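Local coordinates for protein Cow rumen GH26 endo-mannanase (PDB 6UEH) that probably hydrolyses internal beta-1,4-mannosidic bonds of mannans such as galactomannan, as a family 26 glycoside hydrolase carrying an accessory domain, at residues Lys167-Gly172 against Leu446-Trp451; Trp359-Tyr364 against Glu378-Ile383. One frame throughout, in Å; residues are numbered along the deposited sequence.

Overall arrangement
Both contacts lie in the (beta/alpha)8 barrel of the glycoside hydrolase domain, their centres about 16 Å apart. Along the chain the order is 167-172, 359-364, 378-383, 446-451, so contact 2 is nested inside the long loop closed by contact 1. Contact 2 pairs two neighbouring strands of the parallel sheet, 357-362 and 382-387, whereas contact 1 belongs to a bridge between strands 423-429 and 169-174. They meet inside the barrel: Tyr447 OH lies 2.8 Å from Glu360 OE1, probably hydrogen-bonded, and Leu446 CD2 packs 3.7 Å from Met382 CE. Together they help hold the barrel on which the hydrolase domain is built.

Contact 1: Lys167-Gly172 against Leu446-Trp451; sequences KKIISG and LYFCPW
Ile170 and Tyr447 form a single backbone bridge that closes the glycoside hydrolase barrel beside its first strand, 169-174, pairing it with a buried segment between helices 435-441 and 454-457. The two segments run in roughly the same direction, their touching parts 31° apart. Ile170 N donates to Leu446 O at 2.9 Å, and its O accepts Phe448 N at 3.1 Å, so one residue is gripped through both its polar backbone atoms. On one side the branched Ile170 lies alongside Leu446, CD1 to CD1 at 4.1 Å, and its CB packs 3.7 Å from Tyr447 CB. On the other, Phe448 folds its ring back over the first strand, CG lying between its backbone N and carbonyl carbon (chi1 61°). Ser171 CA sits over a ring face, a CH-pi contact 3.8 Å from the centroid, while Ile169 CD1 meets the rim at CD2, 3.7 Å away. Gly172, with no side chain to intervene, lets Phe448 O come to 3.0 Å from its N, although the angle is too poor for a hydrogen bond. Because Leu446 also bonds through its backbone to Ile424 of strand 423-429, the segment links the seventh and first strands, the closure characteristic of a TIM barrel.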
ATOM      1  N   LYS A 167     -13.308   6.929  -6.874  1.00 19.64           N
ATOM      2  CA  LYS A 167     -14.080   6.957  -8.115  1.00 20.89           C
ATOM      3  C   LYS A 167     -13.270   6.449  -9.308  1.00 19.61           C
ATOM      4  O   LYS A 167     -13.818   5.864 -10.242  1.00 19.33           O
ATOM      5  CB  LYS A 167     -14.580   8.375  -8.405  1.00 22.95           C
ATOM      6  CG  LYS A 167     -15.454   8.977  -7.316  1.00 25.82           C
ATOM      7  CD  LYS A 167     -16.186  10.212  -7.827  1.00 28.90           C
ATOM      8  CE  LYS A 167     -15.859  11.450  -7.005  1.00 31.36           C
ATOM      9  NZ  LYS A 167     -16.259  11.309  -5.575  1.00 32.27           N
ATOM     10  N   LYS A 168     -11.964   6.694  -9.277  1.00 18.62           N
ATOM     11  CA  LYS A 168     -11.073   6.318 -10.370  1.00 18.85           C
ATOM     12  C   LYS A 168      -9.754   5.777  -9.836  1.00 18.79           C
ATOM     13  O   LYS A 168      -9.488   5.837  -8.635  1.00 17.95           O
ATOM     14  CB  LYS A 168     -10.780   7.519 -11.279  1.00 20.00           C
ATOM     15  CG  LYS A 168     -11.992   8.317 -11.737  1.00 21.69           C
ATOM     16  CD  LYS A 168     -12.701   7.637 -12.889  1.00 22.55           C
ATOM     17  CE  LYS A 168     -13.814   8.514 -13.437  1.00 24.07           C
ATOM     18  NZ  LYS A 168     -14.471   7.879 -14.610  1.00 24.91           N
ATOM     19  N   ILE A 169      -8.930   5.252 -10.738  1.00 19.04           N
ATOM     20  CA  ILE A 169      -7.527   5.009 -10.433  1.00 19.08           C
ATOM     21  C   ILE A 169      -6.686   5.743 -11.480  1.00 19.21           C
ATOM     22  O   ILE A 169      -7.014   5.756 -12.667  1.00 15.10           O
ATOM     23  CB  ILE A 169      -7.184   3.496 -10.389  1.00 14.45           C
ATOM     24  CG1 ILE A 169      -5.775   3.285  -9.827  1.00 14.21           C
ATOM     25  CG2 ILE A 169      -7.339   2.847 -11.763  1.00 14.60           C
ATOM     26  CD1 ILE A 169      -5.446   1.841  -9.507  1.00 15.56           C
ATOM     27  N   ILE A 170      -5.620   6.391 -11.030  1.00 14.78           N
ATOM     28  CA  ILE A 170      -4.794   7.196 -11.922  1.00 17.67           C
ATOM     29  C   ILE A 170      -3.632   6.374 -12.471  1.00 14.82           C
ATOM     30  O   ILE A 170      -2.930   5.710 -11.717  1.00 14.57           O
ATOM     31  CB  ILE A 170      -4.255   8.442 -11.195  1.00 18.07           C
ATOM     32  CG1 ILE A 170      -5.414   9.226 -10.576  1.00 18.70           C
ATOM     33  CG2 ILE A 170      -3.448   9.318 -12.146  1.00 17.80           C
ATOM     34  CD1 ILE A 170      -4.985  10.393  -9.723  1.00 19.22           C
ATOM     35  N   SER A 171      -3.430   6.411 -13.782  1.00 15.05           N
ATOM     36  CA  SER A 171      -2.329   5.663 -14.383  1.00 17.14           C
ATOM     37  C   SER A 171      -0.979   6.303 -14.064  1.00 18.50           C
ATOM     38  O   SER A 171      -0.874   7.519 -13.919  1.00 15.06           O
ATOM     39  CB  SER A 171      -2.514   5.550 -15.901  1.00 15.34           C
ATOM     40  OG  SER A 171      -2.663   6.824 -16.495  1.00 15.83           O
ATOM     41  N   GLY A 172       0.052   5.472 -13.951  1.00 14.82           N
ATOM     42  CA  GLY A 172       1.382   5.961 -13.644  1.00 14.79           C
ATOM     43  C   GLY A 172       2.469   5.063 -14.194  1.00 15.68           C
ATOM     44  O   GLY A 172       2.220   3.904 -14.522  1.00 15.28           O
ATOM     45  N   LEU A 446      -5.400   4.782  -5.133  1.00 15.54           N
ATOM     46  CA  LEU A 446      -5.433   6.093  -5.787  1.00 15.86           C
ATOM     47  C   LEU A 446      -4.780   6.075  -7.165  1.00 15.05           C
ATOM     48  O   LEU A 446      -5.307   6.656  -8.115  1.00 15.87           O
ATOM     49  CB  LEU A 446      -4.748   7.146  -4.914  1.00 15.29           C
ATOM     50  CG  LEU A 446      -4.559   8.524  -5.556  1.00 16.60           C
ATOM     51  CD1 LEU A 446      -5.905   9.136  -5.944  1.00 16.29           C
ATOM     52  CD2 LEU A 446      -3.791   9.450  -4.624  1.00 16.31           C
ATOM     53  N   TYR A 447      -3.622   5.430  -7.266  1.00 14.60           N
ATOM     54  CA  TYR A 447      -2.954   5.285  -8.554  1.00 14.53           C
ATOM     55  C   TYR A 447      -2.123   4.005  -8.609  1.00 15.84           C
ATOM     56  O   TYR A 447      -1.930   3.338  -7.590  1.00 13.96           O
ATOM     57  CB  TYR A 447      -2.085   6.517  -8.860  1.00 14.69           C
ATOM     58  CG  TYR A 447      -0.805   6.693  -8.051  1.00 14.48           C
ATOM     59  CD1 TYR A 447       0.391   6.112  -8.462  1.00 15.34           C
ATOM     60  CD2 TYR A 447      -0.782   7.489  -6.913  1.00 16.13           C
ATOM     61  CE1 TYR A 447       1.566   6.289  -7.742  1.00 16.09           C
ATOM     62  CE2 TYR A 447       0.390   7.676  -6.187  1.00 16.46           C
ATOM     63  CZ  TYR A 447       1.560   7.073  -6.605  1.00 17.52           C
ATOM     64  OH  TYR A 447       2.726   7.257  -5.888  1.00 18.00           O
ATOM     65  N   PHE A 448      -1.664   3.650  -9.806  1.00 14.20           N
ATOM     66  CA  PHE A 448      -0.734   2.536  -9.968  1.00 15.50           C
ATOM     67  C   PHE A 448       0.518   3.020 -10.684  1.00 15.77           C
ATOM     68  O   PHE A 448       0.504   4.073 -11.321  1.00 14.40           O
ATOM     69  CB  PHE A 448      -1.376   1.362 -10.727  1.00 15.75           C
ATOM     70  CG  PHE A 448      -1.832   1.692 -12.133  1.00 16.37           C
ATOM     71  CD1 PHE A 448      -0.923   1.785 -13.178  1.00 16.86           C
ATOM     72  CD2 PHE A 448      -3.180   1.853 -12.415  1.00 16.81           C
ATOM     73  CE1 PHE A 448      -1.345   2.071 -14.467  1.00 17.47           C
ATOM     74  CE2 PHE A 448      -3.611   2.131 -13.700  1.00 16.38           C
ATOM     75  CZ  PHE A 448      -2.693   2.238 -14.728  1.00 17.11           C
ATOM     76  N   CYS A 449       1.594   2.247 -10.585  1.00 14.49           N
ATOM     77  CA  CYS A 449       2.864   2.654 -11.165  1.00 15.84           C
ATOM     78  C   CYS A 449       3.834   1.484 -11.283  1.00 15.64           C
ATOM     79  O   CYS A 449       4.535   1.158 -10.326  1.00 15.35           O
ATOM     80  CB  CYS A 449       3.494   3.771 -10.328  1.00 16.44           C
ATOM     81  SG  CYS A 449       4.986   4.499 -11.043  1.00 16.56           S
ATOM     82  N   PRO A 450       3.872   0.845 -12.460  1.00 15.53           N
ATOM     83  CA  PRO A 450       4.881  -0.190 -12.701  1.00 15.99           C
ATOM     84  C   PRO A 450       6.286   0.401 -12.644  1.00 16.99           C
ATOM     85  O   PRO A 450       6.470   1.574 -12.972  1.00 16.76           O
ATOM     86  CB  PRO A 450       4.554  -0.685 -14.115  1.00 16.86           C
ATOM     87  CG  PRO A 450       3.129  -0.280 -14.350  1.00 17.09           C
ATOM     88  CD  PRO A 450       2.956   1.004 -13.600  1.00 16.56           C
ATOM     89  N   TRP A 451       7.261  -0.397 -12.223  1.00 16.06           N
ATOM     90  CA  TRP A 451       8.651   0.035 -12.251  1.00 17.18           C
ATOM     91  C   TRP A 451       9.104   0.075 -13.710  1.00 17.92           C
ATOM     92  O   TRP A 451       8.357  -0.336 -14.602  1.00 18.42           O
ATOM     93  CB  TRP A 451       9.523  -0.905 -11.412  1.00 17.11           C
ATOM     94  CG  TRP A 451      10.797  -0.287 -10.905  1.00 18.60           C
ATOM     95  CD1 TRP A 451      12.069  -0.721 -11.143  1.00 18.31           C
ATOM     96  CD2 TRP A 451      10.920   0.875 -10.070  1.00 19.30           C
ATOM     97  NE1 TRP A 451      12.974   0.096 -10.509  1.00 19.31           N
ATOM     98  CE2 TRP A 451      12.295   1.083  -9.847  1.00 19.84           C
ATOM     99  CE3 TRP A 451      10.002   1.758  -9.494  1.00 19.55           C
ATOM    100  CZ2 TRP A 451      12.774   2.140  -9.073  1.00 19.64           C
ATOM    101  CZ3 TRP A 451      10.482   2.809  -8.727  1.00 19.46           C
ATOM    102  CH2 TRP A 451      11.853   2.988  -8.522  1.00 18.30           C
TER

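Contact 2: Trp359-Tyr364 against Glu378-Ile383; sequences WEQNLY and EYVDMI
Met382 overlaps the side chain of Glu360, its SD reaching to 3.4 Å from Glu360 OE2. Their parallel pairing puts both on one face of the sheet, beside Ile307 of the next strand, and first torsions with CG anti to N (Met382 chi1 -178°) lay the two chains against each other. The flexible thioether bends at its last torsion and packs between Glu360 and Gln158 and Leu161 of helix 152-164, while Glu360 OE1 is engaged by Tyr447. In the backbone, Gln361 N donates to Met382 O at 2.9 Å, nearly along the C=O axis. At the start of the pairing Trp359 O takes Asp381 N at 2.7 Å and, weakly, Met382 N at 3.1 Å. Asp381 returns the grip, its OD2 accepting Trp359 N at 2.9 Å on the anti side, 21° out of the carboxylate plane. That same oxygen lies at the edge of the indole, 3.4 Å from CD1 of Trp359. Aspartate suits its place because a short carboxylate can bind an adjacent strand's N-H and, through OD1, the hydroxyl of Ser146. Extended Gln361, which also touches Trp341 of helix 334-351, crosses Val380 at about a right angle, OE1 3.4 Å from Val380 CG2; its amide is satisfied by Ala375 and Tyr337. Past the strand's end, Leu363 points toward Ile383, CD1 to CD1 at 3.7 Å. The backbone bonds and the Asp381 carboxylate thus set the register, while buried Glu360 and Gln361 tie the pair to surrounding parts of the barrel.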
ATOM      1  N   TRP A 359       3.892  14.530   0.803  1.00 15.10           N
ATOM      2  CA  TRP A 359       4.708  13.497   1.428  1.00 15.17           C
ATOM      3  C   TRP A 359       4.020  12.134   1.422  1.00 15.26           C
ATOM      4  O   TRP A 359       3.037  11.918   2.134  1.00 15.47           O
ATOM      5  CB  TRP A 359       5.062  13.905   2.861  1.00 15.47           C
ATOM      6  CG  TRP A 359       5.921  15.132   2.934  1.00 15.36           C
ATOM      7  CD1 TRP A 359       5.513  16.432   2.828  1.00 15.86           C
ATOM      8  CD2 TRP A 359       7.339  15.172   3.128  1.00 15.04           C
ATOM      9  NE1 TRP A 359       6.591  17.278   2.945  1.00 15.53           N
ATOM     10  CE2 TRP A 359       7.724  16.528   3.130  1.00 15.21           C
ATOM     11  CE3 TRP A 359       8.322  14.192   3.303  1.00 13.91           C
ATOM     12  CZ2 TRP A 359       9.047  16.929   3.298  1.00 15.04           C
ATOM     13  CZ3 TRP A 359       9.635  14.592   3.469  1.00 12.68           C
ATOM     14  CH2 TRP A 359       9.985  15.948   3.466  1.00 14.68           C
ATOM     15  N   GLU A 360       4.546  11.218   0.615  1.00 14.93           N
ATOM     16  CA  GLU A 360       4.013   9.862   0.548  1.00 14.59           C
ATOM     17  C   GLU A 360       4.941   8.883   1.251  1.00 15.65           C
ATOM     18  O   GLU A 360       6.118   8.763   0.903  1.00 14.25           O
ATOM     19  CB  GLU A 360       3.800   9.423  -0.903  1.00 15.22           C
ATOM     20  CG  GLU A 360       3.233   8.016  -1.032  1.00 15.67           C
ATOM     21  CD  GLU A 360       2.837   7.666  -2.453  1.00 16.57           C
ATOM     22  OE1 GLU A 360       3.460   8.195  -3.397  1.00 17.02           O
ATOM     23  OE2 GLU A 360       1.896   6.865  -2.627  1.00 16.17           O
ATOM     24  N   GLN A 361       4.405   8.186   2.245  1.00 16.11           N
ATOM     25  CA  GLN A 361       5.182   7.203   2.981  1.00 16.45           C
ATOM     26  C   GLN A 361       4.677   5.796   2.692  1.00 16.62           C
ATOM     27  O   GLN A 361       3.472   5.538   2.733  1.00 16.07           O
ATOM     28  CB  GLN A 361       5.127   7.487   4.483  1.00 17.81           C
ATOM     29  CG  GLN A 361       5.973   6.539   5.318  1.00 18.72           C
ATOM     30  CD  GLN A 361       6.008   6.927   6.781  1.00 19.52           C
ATOM     31  OE1 GLN A 361       4.968   7.028   7.437  1.00 19.49           O
ATOM     32  NE2 GLN A 361       7.208   7.159   7.301  1.00 19.34           N
ATOM     33  N   ASN A 362       5.603   4.892   2.388  1.00 15.98           N
ATOM     34  CA  ASN A 362       5.252   3.494   2.201  1.00 17.15           C
ATOM     35  C   ASN A 362       4.878   2.840   3.524  1.00 16.54           C
ATOM     36  O   ASN A 362       5.451   3.148   4.568  1.00 17.01           O
ATOM     37  CB  ASN A 362       6.406   2.721   1.552  1.00 17.89           C
ATOM     38  CG  ASN A 362       6.364   2.763   0.033  1.00 19.35           C
ATOM     39  OD1 ASN A 362       7.287   3.260  -0.608  1.00 20.43           O
ATOM     40  ND2 ASN A 362       5.299   2.228  -0.547  1.00 20.28           N
ATOM     41  N   LEU A 363       3.897   1.953   3.474  1.00 15.51           N
ATOM     42  CA  LEU A 363       3.612   1.065   4.587  1.00 16.11           C
ATOM     43  C   LEU A 363       3.407  -0.328   4.022  1.00 17.41           C
ATOM     44  O   LEU A 363       3.052  -0.483   2.853  1.00 16.31           O
ATOM     45  CB  LEU A 363       2.377   1.521   5.373  1.00 15.92           C
ATOM     46  CG  LEU A 363       2.502   2.770   6.250  1.00 15.19           C
ATOM     47  CD1 LEU A 363       1.150   3.147   6.837  1.00 16.70           C
ATOM     48  CD2 LEU A 363       3.517   2.553   7.357  1.00 18.43           C
ATOM     49  N   TYR A 364       3.647  -1.340   4.845  1.00 18.72           N
ATOM     50  CA  TYR A 364       3.296  -2.701   4.474  1.00 21.23           C
ATOM     51  C   TYR A 364       2.156  -3.187   5.360  1.00 22.25           C
ATOM     52  O   TYR A 364       1.737  -2.486   6.278  1.00 22.85           O
ATOM     53  CB  TYR A 364       4.514  -3.620   4.573  1.00 22.63           C
ATOM     54  CG  TYR A 364       5.494  -3.405   3.444  1.00 21.92           C
ATOM     55  CD1 TYR A 364       5.348  -4.075   2.236  1.00 21.94           C
ATOM     56  CD2 TYR A 364       6.551  -2.513   3.575  1.00 22.11           C
ATOM     57  CE1 TYR A 364       6.236  -3.874   1.195  1.00 21.91           C
ATOM     58  CE2 TYR A 364       7.446  -2.307   2.540  1.00 22.25           C
ATOM     59  CZ  TYR A 364       7.283  -2.989   1.353  1.00 22.84           C
ATOM     60  OH  TYR A 364       8.167  -2.786   0.319  1.00 23.48           O
ATOM     61  N   GLU A 378       0.580  13.996  11.070  1.00 23.88           N
ATOM     62  CA  GLU A 378       1.118  15.342  10.933  1.00 26.35           C
ATOM     63  C   GLU A 378       2.408  15.376  10.108  1.00 24.22           C
ATOM     64  O   GLU A 378       2.950  16.448   9.841  1.00 24.64           O
ATOM     65  CB  GLU A 378       1.343  15.962  12.320  1.00 31.06           C
ATOM     66  CG  GLU A 378       2.484  15.354  13.135  1.00 35.30           C
ATOM     67  CD  GLU A 378       2.140  14.016  13.791  1.00 39.18           C
ATOM     68  OE1 GLU A 378       1.044  13.473  13.541  1.00 39.70           O
ATOM     69  OE2 GLU A 378       2.976  13.507  14.569  1.00 41.17           O
ATOM     70  N   TYR A 379       2.884  14.206   9.688  1.00 22.06           N
ATOM     71  CA  TYR A 379       4.127  14.115   8.920  1.00 21.61           C
ATOM     72  C   TYR A 379       3.969  13.422   7.566  1.00 20.80           C
ATOM     73  O   TYR A 379       4.940  13.291   6.820  1.00 18.63           O
ATOM     74  CB  TYR A 379       5.197  13.377   9.728  1.00 22.70           C
ATOM     75  CG  TYR A 379       5.861  14.211  10.798  1.00 25.20           C
ATOM     76  CD1 TYR A 379       6.901  15.078  10.483  1.00 27.01           C
ATOM     77  CD2 TYR A 379       5.463  14.123  12.123  1.00 26.85           C
ATOM     78  CE1 TYR A 379       7.516  15.841  11.458  1.00 29.25           C
ATOM     79  CE2 TYR A 379       6.070  14.884  13.107  1.00 29.00           C
ATOM     80  CZ  TYR A 379       7.097  15.740  12.768  1.00 30.84           C
ATOM     81  OH  TYR A 379       7.707  16.498  13.739  1.00 34.49           O
ATOM     82  N   VAL A 380       2.758  12.964   7.260  1.00 18.63           N
ATOM     83  CA  VAL A 380       2.507  12.173   6.053  1.00 17.86           C
ATOM     84  C   VAL A 380       1.233  12.649   5.343  1.00 18.95           C
ATOM     85  O   VAL A 380       0.238  12.961   5.998  1.00 19.41           O
ATOM     86  CB  VAL A 380       2.383  10.661   6.389  1.00 18.62           C
ATOM     87  CG1 VAL A 380       2.134   9.840   5.132  1.00 16.76           C
ATOM     88  CG2 VAL A 380       3.635  10.160   7.108  1.00 18.83           C
ATOM     89  N   ASP A 381       1.266  12.707   4.012  1.00 17.47           N
ATOM     90  CA  ASP A 381       0.119  13.173   3.230  1.00 17.57           C
ATOM     91  C   ASP A 381      -0.534  12.068   2.408  1.00 16.99           C
ATOM     92  O   ASP A 381      -1.623  12.251   1.864  1.00 17.37           O
ATOM     93  CB  ASP A 381       0.540  14.302   2.288  1.00 17.80           C
ATOM     94  CG  ASP A 381       1.121  15.487   3.022  1.00 20.00           C
ATOM     95  OD1 ASP A 381       0.568  15.859   4.078  1.00 19.07           O
ATOM     96  OD2 ASP A 381       2.132  16.041   2.545  1.00 18.62           O
ATOM     97  N   MET A 382       0.139  10.928   2.303  1.00 16.43           N
ATOM     98  CA  MET A 382      -0.323   9.844   1.444  1.00 15.92           C
ATOM     99  C   MET A 382       0.377   8.547   1.826  1.00 17.97           C
ATOM    100  O   MET A 382       1.544   8.561   2.208  1.00 16.71           O
ATOM    101  CB  MET A 382      -0.062  10.182  -0.028  1.00 15.70           C
ATOM    102  CG  MET A 382      -0.539   9.135  -1.027  1.00 15.26           C
ATOM    103  SD  MET A 382      -0.114   9.550  -2.739  1.00 15.46           S
ATOM    104  CE  MET A 382      -0.917  11.144  -2.915  1.00 15.83           C
ATOM    105  N   ILE A 383      -0.338   7.432   1.726  1.00 18.07           N
ATOM    106  CA  ILE A 383       0.252   6.125   1.979  1.00 17.61           C
ATOM    107  C   ILE A 383       0.482   5.380   0.671  1.00 17.53           C
ATOM    108  O   ILE A 383      -0.433   5.233  -0.138  1.00 18.18           O
ATOM    109  CB  ILE A 383      -0.635   5.258   2.897  1.00 17.63           C
ATOM    110  CG1 ILE A 383      -0.912   5.983   4.215  1.00 17.70           C
ATOM    111  CG2 ILE A 383       0.026   3.910   3.155  1.00 17.08           C
ATOM    112  CD1 ILE A 383       0.328   6.278   5.017  1.00 16.05           C
TER